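Local coordinates for Lmo2125 protein (Listeria monocytogenes serovar 1/2a, PDB 5TU0), which binds maltose and probably delivers it, as a lipid-modified extracellular solute-binding protein, to a membrane transporter for sugar uptake, at residues 152-157 / 225-230; 159-164 / 204-209; 167-172 / 200-205; 212-217 / 221-226. The protein carries 2 engineered substitutions. All blocks are in the same frame, centred on the assembly; numbering follows the deposited sequence.

In the fold
All four contacts are buried and lie in one part of a solute-binding protein fold, where helices pack around a mixed sheet. Interactions 2 and 3 hold the same pair of helices, 163-172 and 193-208: the first through aromatic rings at the turn before helix 163-172, the second through a leucine one turn and more into it, with partly exposed Y201 among its partners. Interactions 1 and 4 both use helix 217-229, which meets a loop and the short strand 156-157 in one and the preceding 3-10 turn in the other. Their chemistry differs: sparse aliphatic and amide contacts in interaction 1, a methionine sulfur in interaction 4. None has a direct hydrogen bond across its segments.

Interaction 1 (152-157 / 225-230); sequences KNTGFL and QDQFVK
T154 and Q227 bring the backbones nearest, their CA atoms 7.8 Å apart, and the spacing widens to 8.9 Å between those of L157 and F228, at the end of strand 156-157. Q227 spans this gap alone on the helix side, touching T154 with its amide and L157 with its aliphatic stem. Its CG lies beside the backbone N (chi1 -63°) and the chain bends again at the next bond, which carries NE2 across the threonine at roughly a right angle. NE2 stops 3.8 Å from T154 OG1, a packing distance, and 3.9 Å from T154 CG2; the hydroxyl instead turns to the main-chain oxygen of K232, with that of F144 also within bonding range. Below the bend, L157 CD1 rests 4.0 Å from Q227 CB. The element held here is part of a crossover in the solute-binding fold: strand 156-157 pairs in parallel with strand 235-238, and helix 217-229 is the last helix of the long connection between them. F228, one residue on, reaches past the segment to I236 of that second strand. Ahead of T154, an Asx turn shapes the loop, G155 N donating to N153 OD1 at 2.6 Å from above the carbonyl plane.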
# COMPACT_ATOMS: atom_id res chain seq x y z
N LYS A 152 24.45 -8.73 -17.62
CA LYS A 152 23.39 -8.31 -16.70
C LYS A 152 23.21 -6.80 -16.83
O LYS A 152 24.14 -6.08 -17.26
CB LYS A 152 23.70 -8.75 -15.26
CG LYS A 152 24.05 -10.23 -15.13
CD LYS A 152 22.98 -11.13 -15.73
CE LYS A 152 23.32 -12.59 -15.57
NZ LYS A 152 22.22 -13.45 -16.05
N ASN A 153 22.02 -6.34 -16.47
CA ASN A 153 21.63 -4.96 -16.71
C ASN A 153 20.69 -4.46 -15.61
O ASN A 153 19.90 -5.22 -15.09
CB ASN A 153 20.98 -4.92 -18.11
CG ASN A 153 20.64 -3.51 -18.58
OD1 ASN A 153 19.66 -2.92 -18.14
ND2 ASN A 153 21.43 -2.99 -19.54
N THR A 154 20.82 -3.18 -15.27
CA THR A 154 20.01 -2.55 -14.23
C THR A 154 19.09 -1.47 -14.78
O THR A 154 18.65 -0.60 -14.01
CB THR A 154 20.92 -1.94 -13.11
OG1 THR A 154 21.84 -0.99 -13.69
CG2 THR A 154 21.70 -3.04 -12.39
N GLY A 155 18.80 -1.52 -16.08
CA GLY A 155 17.92 -0.55 -16.74
C GLY A 155 16.62 -0.38 -15.97
O GLY A 155 16.20 0.74 -15.66
N PHE A 156 16.01 -1.52 -15.67
CA PHE A 156 14.78 -1.58 -14.88
C PHE A 156 15.00 -2.56 -13.73
O PHE A 156 15.56 -3.64 -13.94
CB PHE A 156 13.60 -2.05 -15.73
CG PHE A 156 12.40 -2.49 -14.92
CD1 PHE A 156 11.63 -1.57 -14.26
CD2 PHE A 156 12.07 -3.84 -14.82
CE1 PHE A 156 10.54 -1.98 -13.49
CE2 PHE A 156 10.97 -4.25 -14.07
CZ PHE A 156 10.21 -3.32 -13.41
N LEU A 157 14.55 -2.18 -12.52
CA LEU A 157 14.65 -3.07 -11.36
C LEU A 157 13.35 -3.06 -10.60
O LEU A 157 12.70 -2.02 -10.50
CB LEU A 157 15.75 -2.63 -10.41
CG LEU A 157 17.19 -2.55 -10.94
CD1 LEU A 157 18.09 -1.87 -9.92
CD2 LEU A 157 17.71 -3.94 -11.30
N GLN A 225 17.76 0.69 -4.22
CA GLN A 225 17.78 2.12 -3.89
C GLN A 225 19.13 2.74 -4.21
O GLN A 225 19.22 3.88 -4.67
CB GLN A 225 17.45 2.36 -2.41
CG GLN A 225 16.11 1.80 -1.97
CD GLN A 225 14.97 2.20 -2.86
OE1 GLN A 225 14.15 1.36 -3.27
NE2 GLN A 225 14.91 3.47 -3.21
N ASP A 226 20.18 1.97 -3.94
CA ASP A 226 21.54 2.41 -4.19
C ASP A 226 21.72 2.66 -5.70
O ASP A 226 22.30 3.68 -6.09
CB ASP A 226 22.54 1.37 -3.67
CG ASP A 226 23.99 1.82 -3.79
OD1 ASP A 226 24.35 2.83 -3.14
OD2 ASP A 226 24.77 1.14 -4.49
N GLN A 227 21.23 1.74 -6.55
CA GLN A 227 21.36 1.90 -8.02
C GLN A 227 20.58 3.11 -8.55
O GLN A 227 21.08 3.89 -9.37
CB GLN A 227 20.92 0.63 -8.76
CG GLN A 227 21.77 -0.60 -8.45
CD GLN A 227 23.20 -0.49 -8.97
OE1 GLN A 227 24.16 -0.65 -8.20
NE2 GLN A 227 23.34 -0.22 -10.25
N PHE A 228 19.34 3.27 -8.10
CA PHE A 228 18.55 4.39 -8.56
C PHE A 228 19.12 5.75 -8.09
O PHE A 228 19.27 6.68 -8.89
CB PHE A 228 17.09 4.24 -8.13
CG PHE A 228 16.18 5.23 -8.78
CD1 PHE A 228 15.88 5.13 -10.12
CD2 PHE A 228 15.61 6.27 -8.05
CE1 PHE A 228 15.05 6.04 -10.74
CE2 PHE A 228 14.75 7.18 -8.66
CZ PHE A 228 14.47 7.06 -10.00
N VAL A 229 19.45 5.84 -6.80
CA VAL A 229 19.98 7.09 -6.20
C VAL A 229 21.36 7.47 -6.76
O VAL A 229 21.74 8.64 -6.72
CB VAL A 229 19.99 7.03 -4.64
CG1 VAL A 229 20.69 8.23 -4.03
CG2 VAL A 229 18.56 6.98 -4.12
N LYS A 230 22.09 6.50 -7.31
CA LYS A 230 23.39 6.79 -7.91
C LYS A 230 23.35 6.93 -9.43
O LYS A 230 24.40 7.02 -10.07
CB LYS A 230 24.43 5.75 -7.47
CG LYS A 230 24.78 5.90 -6.01
CD LYS A 230 25.76 4.85 -5.53
CE LYS A 230 26.18 5.15 -4.10
NZ LYS A 230 27.04 4.06 -3.56

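Interaction 2 (159-164 / 204-209); sequences KWTDFY and KWFQDV. With GLC (alpha-D-glucopyranose), chain B.
The type I beta turn from K159 to D162, which leads into helix 163-172 and its sugar-binding tyrosine, presses W160 and T161 against W205 and F206 near the end of helix 193-208. The two tryptophans form a T-shaped (edge-to-face) pair: the six-membered ring of W160 presents its edge to the face of the five-membered ring of W205, centroids 5.3 Å apart and planes at 88°. The closest atoms are W160 CZ3 and W205 CD1, at 3.7 Å. F206 reaches the base of the W160 side chain, its CZ 3.7 Å from W160 CB and 3.9 Å from T161 CG2, so the CZ end of the ring meets two successive residues of the turn, with T161 N at its edge. Both indole nitrogens are satisfied outside the contact, W160 NE1 by Y267 and W205 NE1 by Y201, while T161 OG1 bonds to N217.

On the far side of the turn, D162 is the N-cap. Its OD1 accepts from Y164 N at 2.9 Å, and OD2 takes K159 NZ on its anti lone pair in a salt bridge. With CG anti to the backbone N (chi1 -177°), Y164 lays one ring face on the glucose, CD1 3.9 Å from GLC C4. The rings thus fill the ground between the start of helix 163-172 and the end of helix 193-208; W210, just beyond, meets both tryptophans and F206, strand residue F156 adds its ring to W205, and helix 348-363 touches F206 through A363.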
# COMPACT_ATOMS: atom_id res chain seq x y z
N LYS A 159 11.73 -5.16 -6.87
CA LYS A 159 12.01 -6.09 -5.77
C LYS A 159 11.03 -7.27 -5.80
O LYS A 159 10.24 -7.49 -4.85
CB LYS A 159 11.93 -5.34 -4.44
CG LYS A 159 12.53 -6.09 -3.26
CD LYS A 159 12.10 -5.48 -1.93
CE LYS A 159 12.63 -6.29 -0.76
NZ LYS A 159 12.01 -5.87 0.53
N TRP A 160 11.09 -8.06 -6.87
CA TRP A 160 10.15 -9.13 -7.03
C TRP A 160 10.27 -10.34 -6.08
O TRP A 160 9.38 -11.19 -6.08
CB TRP A 160 10.00 -9.56 -8.50
CG TRP A 160 9.23 -8.57 -9.36
CD1 TRP A 160 8.28 -7.65 -8.95
CD2 TRP A 160 9.23 -8.51 -10.79
NE1 TRP A 160 7.76 -6.99 -10.03
CE2 TRP A 160 8.32 -7.50 -11.17
CE3 TRP A 160 9.93 -9.19 -11.78
CZ2 TRP A 160 8.10 -7.16 -12.51
CZ3 TRP A 160 9.73 -8.85 -13.10
CH2 TRP A 160 8.81 -7.85 -13.46
N THR A 161 11.32 -10.40 -5.26
CA THR A 161 11.41 -11.45 -4.24
C THR A 161 10.41 -11.15 -3.11
O THR A 161 10.06 -12.03 -2.33
CB THR A 161 12.80 -11.58 -3.61
OG1 THR A 161 13.27 -10.30 -3.17
CG2 THR A 161 13.78 -12.15 -4.63
N ASP A 162 9.99 -9.88 -3.02
CA ASP A 162 9.05 -9.43 -2.01
C ASP A 162 7.64 -9.52 -2.61
O ASP A 162 7.31 -8.82 -3.57
CB ASP A 162 9.41 -7.99 -1.61
CG ASP A 162 8.62 -7.47 -0.41
OD1 ASP A 162 7.44 -7.82 -0.25
OD2 ASP A 162 9.18 -6.64 0.34
N PHE A 163 6.81 -10.40 -2.04
CA PHE A 163 5.45 -10.58 -2.54
C PHE A 163 4.64 -9.30 -2.56
O PHE A 163 3.77 -9.14 -3.40
CB PHE A 163 4.73 -11.65 -1.73
CG PHE A 163 3.35 -11.93 -2.20
CD1 PHE A 163 3.14 -12.50 -3.44
CD2 PHE A 163 2.26 -11.71 -1.36
CE1 PHE A 163 1.86 -12.79 -3.88
CE2 PHE A 163 0.98 -12.00 -1.80
CZ PHE A 163 0.79 -12.54 -3.05
N TYR A 164 4.92 -8.37 -1.65
CA TYR A 164 4.21 -7.09 -1.70
C TYR A 164 4.40 -6.38 -3.05
O TYR A 164 3.48 -5.74 -3.57
CB TYR A 164 4.62 -6.18 -0.53
CG TYR A 164 3.85 -4.89 -0.53
CD1 TYR A 164 2.58 -4.81 0.02
CD2 TYR A 164 4.38 -3.76 -1.13
CE1 TYR A 164 1.87 -3.62 0.00
CE2 TYR A 164 3.68 -2.57 -1.15
CZ TYR A 164 2.43 -2.51 -0.59
OH TYR A 164 1.76 -1.32 -0.64
N LYS A 204 12.11 -14.80 -15.78
CA LYS A 204 12.92 -14.40 -16.95
C LYS A 204 13.80 -13.20 -16.59
O LYS A 204 14.98 -13.15 -16.97
CB LYS A 204 12.05 -14.05 -18.16
CG LYS A 204 11.13 -15.15 -18.69
CD LYS A 204 11.86 -16.34 -19.29
CE LYS A 204 10.88 -17.33 -19.90
NZ LYS A 204 11.56 -18.61 -20.26
N TRP A 205 13.24 -12.23 -15.86
CA TRP A 205 14.04 -11.07 -15.43
C TRP A 205 15.14 -11.50 -14.46
O TRP A 205 16.31 -11.12 -14.64
CB TRP A 205 13.16 -9.99 -14.80
CG TRP A 205 12.42 -9.16 -15.84
CD1 TRP A 205 11.20 -9.44 -16.42
CD2 TRP A 205 12.86 -7.91 -16.40
NE1 TRP A 205 10.87 -8.44 -17.31
CE2 TRP A 205 11.87 -7.49 -17.32
CE3 TRP A 205 14.00 -7.11 -16.23
CZ2 TRP A 205 11.98 -6.31 -18.06
CZ3 TRP A 205 14.11 -5.94 -16.96
CH2 TRP A 205 13.09 -5.54 -17.86
N PHE A 206 14.80 -12.30 -13.46
CA PHE A 206 15.81 -12.81 -12.50
C PHE A 206 16.94 -13.60 -13.15
O PHE A 206 18.13 -13.38 -12.83
CB PHE A 206 15.16 -13.72 -11.46
CG PHE A 206 14.41 -12.99 -10.41
CD1 PHE A 206 15.10 -12.22 -9.50
CD2 PHE A 206 13.03 -13.11 -10.29
CE1 PHE A 206 14.44 -11.55 -8.50
CE2 PHE A 206 12.36 -12.42 -9.31
CZ PHE A 206 13.06 -11.65 -8.40
N GLN A 207 16.56 -14.49 -14.05
CA GLN A 207 17.50 -15.42 -14.66
C GLN A 207 18.27 -14.89 -15.89
O GLN A 207 19.44 -15.24 -16.06
CB GLN A 207 16.77 -16.74 -14.98
CG GLN A 207 16.39 -17.53 -13.74
CD GLN A 207 17.61 -18.14 -13.03
OE1 GLN A 207 18.46 -18.77 -13.68
NE2 GLN A 207 17.70 -17.98 -11.71
N ASP A 208 17.63 -14.04 -16.70
CA ASP A 208 18.26 -13.54 -17.94
C ASP A 208 18.77 -12.12 -17.95
O ASP A 208 19.56 -11.77 -18.82
CB ASP A 208 17.26 -13.63 -19.11
CG ASP A 208 16.73 -15.03 -19.33
OD1 ASP A 208 17.29 -16.00 -18.81
OD2 ASP A 208 15.72 -15.14 -20.04
N VAL A 209 18.33 -11.29 -17.03
CA VAL A 209 18.66 -9.87 -17.09
C VAL A 209 19.37 -9.33 -15.85
O VAL A 209 20.39 -8.69 -15.93
CB VAL A 209 17.34 -9.05 -17.22
CG1 VAL A 209 17.58 -7.55 -17.15
CG2 VAL A 209 16.59 -9.43 -18.48
C1 GLC B . 4.34 -0.68 2.86
C2 GLC B . 2.88 -1.05 3.13
C3 GLC B . 2.78 -2.27 4.04
C4 GLC B . 3.61 -3.42 3.48
C5 GLC B . 5.05 -2.96 3.29
C6 GLC B . 5.92 -4.09 2.72
O2 GLC B . 2.19 0.06 3.72
O3 GLC B . 1.40 -2.65 4.17
O4 GLC B . 3.54 -4.56 4.34
O5 GLC B . 5.09 -1.83 2.41
O6 GLC B . 7.16 -3.57 2.23

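Interaction 3 (167-172 / 200-205); sequences YGLLAG and TYATKW
This is an apolar helix-to-helix contact in which L169, from helix 163-172, sets its two methyl branches against Y201 and A202 of helix 193-208. The backbones come closest at L169 and A202, whose CA atoms are 8.1 Å apart, a separation that the small alanine permits. L169 CD2 meets A202 CB at 3.7 Å, methyl against methyl. The other branch, CD1, lies 4.0 Å from Y201 CD2, approaching the ring obliquely while the two side chains cross at about a right angle. Because CG of the leucine is turned opposite its own backbone N (chi1 172°), the branch point projects outward from the helix and the two methyls can divide between neighbouring residues.

Within the solute-binding fold, helix 163-172 carries Y164 of the maltose pocket in its first turn, and helix 193-208 packs against it farther along. Helix 163-172 is kinked at the contact, where the amides of G168 and L169 make no bond to the preceding turn, and G168 has a main-chain bond to S268. On the other helix, one turn apart, W205 NE1 donates to Y201 OH at 3.1 Å and 169°, with the hydroxyl in the plane of the indole. Y201 OH also bonds to E136 of helix 132-138, so the phenol is gripped at its polar end while its ring carbons serve the leucine. Helix 348-363 also packs here, K359 touching A202 and L358 touching L170, which itself leans on S195 and I199 of helix 193-208.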
# COMPACT_ATOMS: atom_id res chain seq x y z
N TYR A 167 3.12 -9.12 -6.20
CA TYR A 167 1.70 -9.49 -6.28
C TYR A 167 0.99 -8.91 -7.48
O TYR A 167 0.27 -9.63 -8.18
CB TYR A 167 0.93 -9.13 -5.01
CG TYR A 167 -0.54 -9.41 -5.20
CD1 TYR A 167 -0.99 -10.72 -5.34
CD2 TYR A 167 -1.47 -8.39 -5.29
CE1 TYR A 167 -2.32 -11.00 -5.54
CE2 TYR A 167 -2.81 -8.67 -5.49
CZ TYR A 167 -3.22 -9.98 -5.61
OH TYR A 167 -4.53 -10.28 -5.81
N GLY A 168 1.18 -7.62 -7.74
CA GLY A 168 0.55 -6.97 -8.87
C GLY A 168 0.88 -7.54 -10.24
O GLY A 168 0.10 -7.38 -11.17
N LEU A 169 2.01 -8.23 -10.34
CA LEU A 169 2.39 -8.88 -11.58
C LEU A 169 1.54 -10.14 -11.74
O LEU A 169 0.95 -10.39 -12.78
CB LEU A 169 3.88 -9.26 -11.53
CG LEU A 169 4.44 -10.13 -12.64
CD1 LEU A 169 4.29 -9.45 -13.99
CD2 LEU A 169 5.90 -10.48 -12.36
N LEU A 170 1.49 -10.95 -10.68
CA LEU A 170 0.69 -12.18 -10.71
C LEU A 170 -0.80 -11.82 -10.92
O LEU A 170 -1.51 -12.47 -11.70
CB LEU A 170 0.88 -12.99 -9.42
CG LEU A 170 2.12 -13.86 -9.30
CD1 LEU A 170 3.42 -13.11 -9.52
CD2 LEU A 170 2.08 -14.58 -7.96
N ALA A 171 -1.25 -10.77 -10.25
CA ALA A 171 -2.63 -10.36 -10.35
C ALA A 171 -2.94 -9.80 -11.75
O ALA A 171 -4.04 -9.99 -12.27
CB ALA A 171 -2.97 -9.35 -9.26
N GLY A 172 -1.97 -9.14 -12.37
CA GLY A 172 -2.17 -8.59 -13.72
C GLY A 172 -2.42 -9.70 -14.73
O GLY A 172 -3.06 -9.48 -15.77
N THR A 200 6.42 -16.98 -14.06
CA THR A 200 7.29 -17.32 -15.21
C THR A 200 7.92 -16.06 -15.80
O THR A 200 9.11 -16.05 -16.09
CB THR A 200 6.50 -18.10 -16.29
OG1 THR A 200 5.95 -19.28 -15.70
CG2 THR A 200 7.40 -18.52 -17.46
N TYR A 201 7.12 -15.00 -15.97
CA TYR A 201 7.63 -13.73 -16.47
C TYR A 201 8.69 -13.13 -15.54
O TYR A 201 9.77 -12.69 -15.99
CB TYR A 201 6.49 -12.73 -16.70
CG TYR A 201 6.98 -11.48 -17.35
CD1 TYR A 201 7.33 -11.47 -18.71
CD2 TYR A 201 7.15 -10.30 -16.61
CE1 TYR A 201 7.81 -10.33 -19.31
CE2 TYR A 201 7.63 -9.15 -17.21
CZ TYR A 201 7.95 -9.16 -18.55
OH TYR A 201 8.45 -8.01 -19.15
N ALA A 202 8.41 -13.15 -14.25
CA ALA A 202 9.38 -12.65 -13.25
C ALA A 202 10.71 -13.41 -13.31
O ALA A 202 11.78 -12.82 -13.24
CB ALA A 202 8.80 -12.71 -11.84
N THR A 203 10.61 -14.73 -13.45
CA THR A 203 11.76 -15.59 -13.48
C THR A 203 12.69 -15.23 -14.66
O THR A 203 13.91 -15.32 -14.52
CB THR A 203 11.32 -17.07 -13.49
OG1 THR A 203 10.55 -17.35 -12.29
CG2 THR A 203 12.49 -18.02 -13.54
N LYS A 204 12.11 -14.80 -15.78
CA LYS A 204 12.92 -14.40 -16.95
C LYS A 204 13.80 -13.20 -16.59
O LYS A 204 14.98 -13.15 -16.97
CB LYS A 204 12.05 -14.05 -18.16
CG LYS A 204 11.13 -15.15 -18.69
CD LYS A 204 11.86 -16.34 -19.29
CE LYS A 204 10.88 -17.33 -19.90
NZ LYS A 204 11.56 -18.61 -20.26
N TRP A 205 13.24 -12.23 -15.86
CA TRP A 205 14.04 -11.07 -15.43
C TRP A 205 15.14 -11.50 -14.46
O TRP A 205 16.31 -11.12 -14.64
CB TRP A 205 13.16 -9.99 -14.80
CG TRP A 205 12.42 -9.16 -15.84
CD1 TRP A 205 11.20 -9.44 -16.42
CD2 TRP A 205 12.86 -7.91 -16.40
NE1 TRP A 205 10.87 -8.44 -17.31
CE2 TRP A 205 11.87 -7.49 -17.32
CE3 TRP A 205 14.00 -7.11 -16.23
CZ2 TRP A 205 11.98 -6.31 -18.06
CZ3 TRP A 205 14.11 -5.94 -16.96
CH2 TRP A 205 13.09 -5.54 -17.86

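Interaction 4 (212-217 / 221-226); sequences KGMQDN and DDFIQD
M214 carries this contact, laying its sulfur and terminal methyl against I224 and F223 on the helix that follows. SD lies 3.5 Å from I224 CG1, and CE continues along the isoleucine to within 3.6 Å of its CD1. Toward F223, SD comes to 3.7 Å from CD2, a Met-aromatic contact in which sulfur stands 4.8 Å from the ring centroid and 67° off the normal, an oblique approach. Bends at both chi2 (-66°) and chi3 (-71°) fold the methionine back so that sulfur reaches the phenyl ring and the methyl reaches the isoleucine. The F223 ring also touches P211, just ahead of the turn.

Behind M214 is a short 3-10 segment, 212-215, closed by the bond from Q215 N to K212 O; K212 NZ also reaches Q215 OE1. The helix on the other side starts close by, and a water joins its first turn: it donates to N217 O at 2.7 Å and accepts from D221 N at 2.9 Å. N217 ND2 bonds to T161, and L157 of strand 156-157 packs on the same methionine sulfur. The direct contact is therefore held by dispersion and a sulfur-ring approach, with the hydrogen bonds, backbone, side-chain and water-mediated, lying around it, so it has little directional constraint beyond the approach of sulfur to the ring.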
# COMPACT_ATOMS: atom_id res chain seq x y z
N LYS A 212 22.81 -10.84 -9.80
CA LYS A 212 22.53 -11.88 -8.81
C LYS A 212 21.96 -11.33 -7.53
O LYS A 212 21.08 -11.94 -6.92
CB LYS A 212 23.80 -12.67 -8.49
CG LYS A 212 23.58 -13.92 -7.66
CD LYS A 212 22.62 -14.85 -8.37
CE LYS A 212 22.62 -16.23 -7.77
NZ LYS A 212 21.67 -17.11 -8.51
N GLY A 213 22.43 -10.16 -7.13
CA GLY A 213 21.93 -9.51 -5.92
C GLY A 213 20.42 -9.30 -5.86
O GLY A 213 19.87 -9.18 -4.78
N MET A 214 19.75 -9.27 -7.01
CA MET A 214 18.29 -9.08 -7.02
C MET A 214 17.50 -10.27 -6.40
O MET A 214 16.32 -10.12 -6.01
CB MET A 214 17.78 -8.78 -8.44
CG MET A 214 18.19 -7.42 -8.96
SD MET A 214 17.44 -6.06 -8.05
CE MET A 214 15.76 -6.22 -8.60
N GLN A 215 18.16 -11.43 -6.30
CA GLN A 215 17.55 -12.63 -5.73
C GLN A 215 17.64 -12.75 -4.21
O GLN A 215 16.96 -13.59 -3.62
CB GLN A 215 18.17 -13.88 -6.36
CG GLN A 215 17.94 -13.95 -7.86
CD GLN A 215 18.68 -15.08 -8.52
OE1 GLN A 215 18.88 -16.14 -7.93
NE2 GLN A 215 19.10 -14.86 -9.77
N ASP A 216 18.49 -11.93 -3.57
CA ASP A 216 18.68 -11.94 -2.11
C ASP A 216 17.69 -10.98 -1.50
O ASP A 216 17.94 -9.78 -1.39
CB ASP A 216 20.13 -11.56 -1.77
CG ASP A 216 20.48 -11.77 -0.29
OD1 ASP A 216 19.77 -12.48 0.42
OD2 ASP A 216 21.52 -11.22 0.13
N ASN A 217 16.54 -11.51 -1.08
CA ASN A 217 15.48 -10.65 -0.55
C ASN A 217 15.94 -9.77 0.60
O ASN A 217 15.52 -8.62 0.69
CB ASN A 217 14.29 -11.47 -0.10
CG ASN A 217 13.12 -10.59 0.32
OD1 ASN A 217 12.82 -10.47 1.50
ND2 ASN A 217 12.52 -9.92 -0.64
N ASP A 221 16.36 -4.52 -1.51
CA ASP A 221 15.90 -3.12 -1.48
C ASP A 221 17.10 -2.17 -1.39
O ASP A 221 17.13 -1.15 -2.09
CB ASP A 221 14.92 -2.83 -0.34
CG ASP A 221 14.28 -1.45 -0.49
OD1 ASP A 221 13.45 -1.28 -1.42
OD2 ASP A 221 14.63 -0.54 0.28
N ASP A 222 18.09 -2.50 -0.55
CA ASP A 222 19.29 -1.65 -0.44
C ASP A 222 19.98 -1.53 -1.79
O ASP A 222 20.40 -0.44 -2.19
CB ASP A 222 20.29 -2.20 0.59
CG ASP A 222 19.90 -1.92 2.05
OD1 ASP A 222 18.87 -1.26 2.32
OD2 ASP A 222 20.65 -2.37 2.94
N PHE A 223 20.08 -2.65 -2.49
CA PHE A 223 20.71 -2.69 -3.80
C PHE A 223 19.95 -1.80 -4.78
O PHE A 223 20.52 -0.97 -5.46
CB PHE A 223 20.73 -4.13 -4.32
CG PHE A 223 21.29 -4.27 -5.70
CD1 PHE A 223 22.66 -4.39 -5.90
CD2 PHE A 223 20.45 -4.30 -6.81
CE1 PHE A 223 23.18 -4.53 -7.18
CE2 PHE A 223 20.97 -4.43 -8.10
CZ PHE A 223 22.33 -4.54 -8.28
N ILE A 224 18.64 -2.00 -4.85
CA ILE A 224 17.80 -1.25 -5.75
C ILE A 224 17.84 0.27 -5.49
O ILE A 224 17.96 1.03 -6.44
CB ILE A 224 16.35 -1.78 -5.72
CG1 ILE A 224 16.30 -3.20 -6.29
CG2 ILE A 224 15.40 -0.89 -6.52
CD1 ILE A 224 14.99 -3.92 -5.98
N GLN A 225 17.76 0.69 -4.22
CA GLN A 225 17.78 2.12 -3.89
C GLN A 225 19.13 2.74 -4.21
O GLN A 225 19.22 3.88 -4.67
CB GLN A 225 17.45 2.36 -2.41
CG GLN A 225 16.11 1.80 -1.97
CD GLN A 225 14.97 2.20 -2.86
OE1 GLN A 225 14.15 1.36 -3.27
NE2 GLN A 225 14.91 3.47 -3.21
N ASP A 226 20.18 1.97 -3.94
CA ASP A 226 21.54 2.41 -4.19
C ASP A 226 21.72 2.66 -5.70
O ASP A 226 22.30 3.68 -6.09
CB ASP A 226 22.54 1.37 -3.67
CG ASP A 226 23.99 1.82 -3.79
OD1 ASP A 226 24.35 2.83 -3.14
OD2 ASP A 226 24.77 1.14 -4.49
O HOH W 1 15.62 -5.95 0.93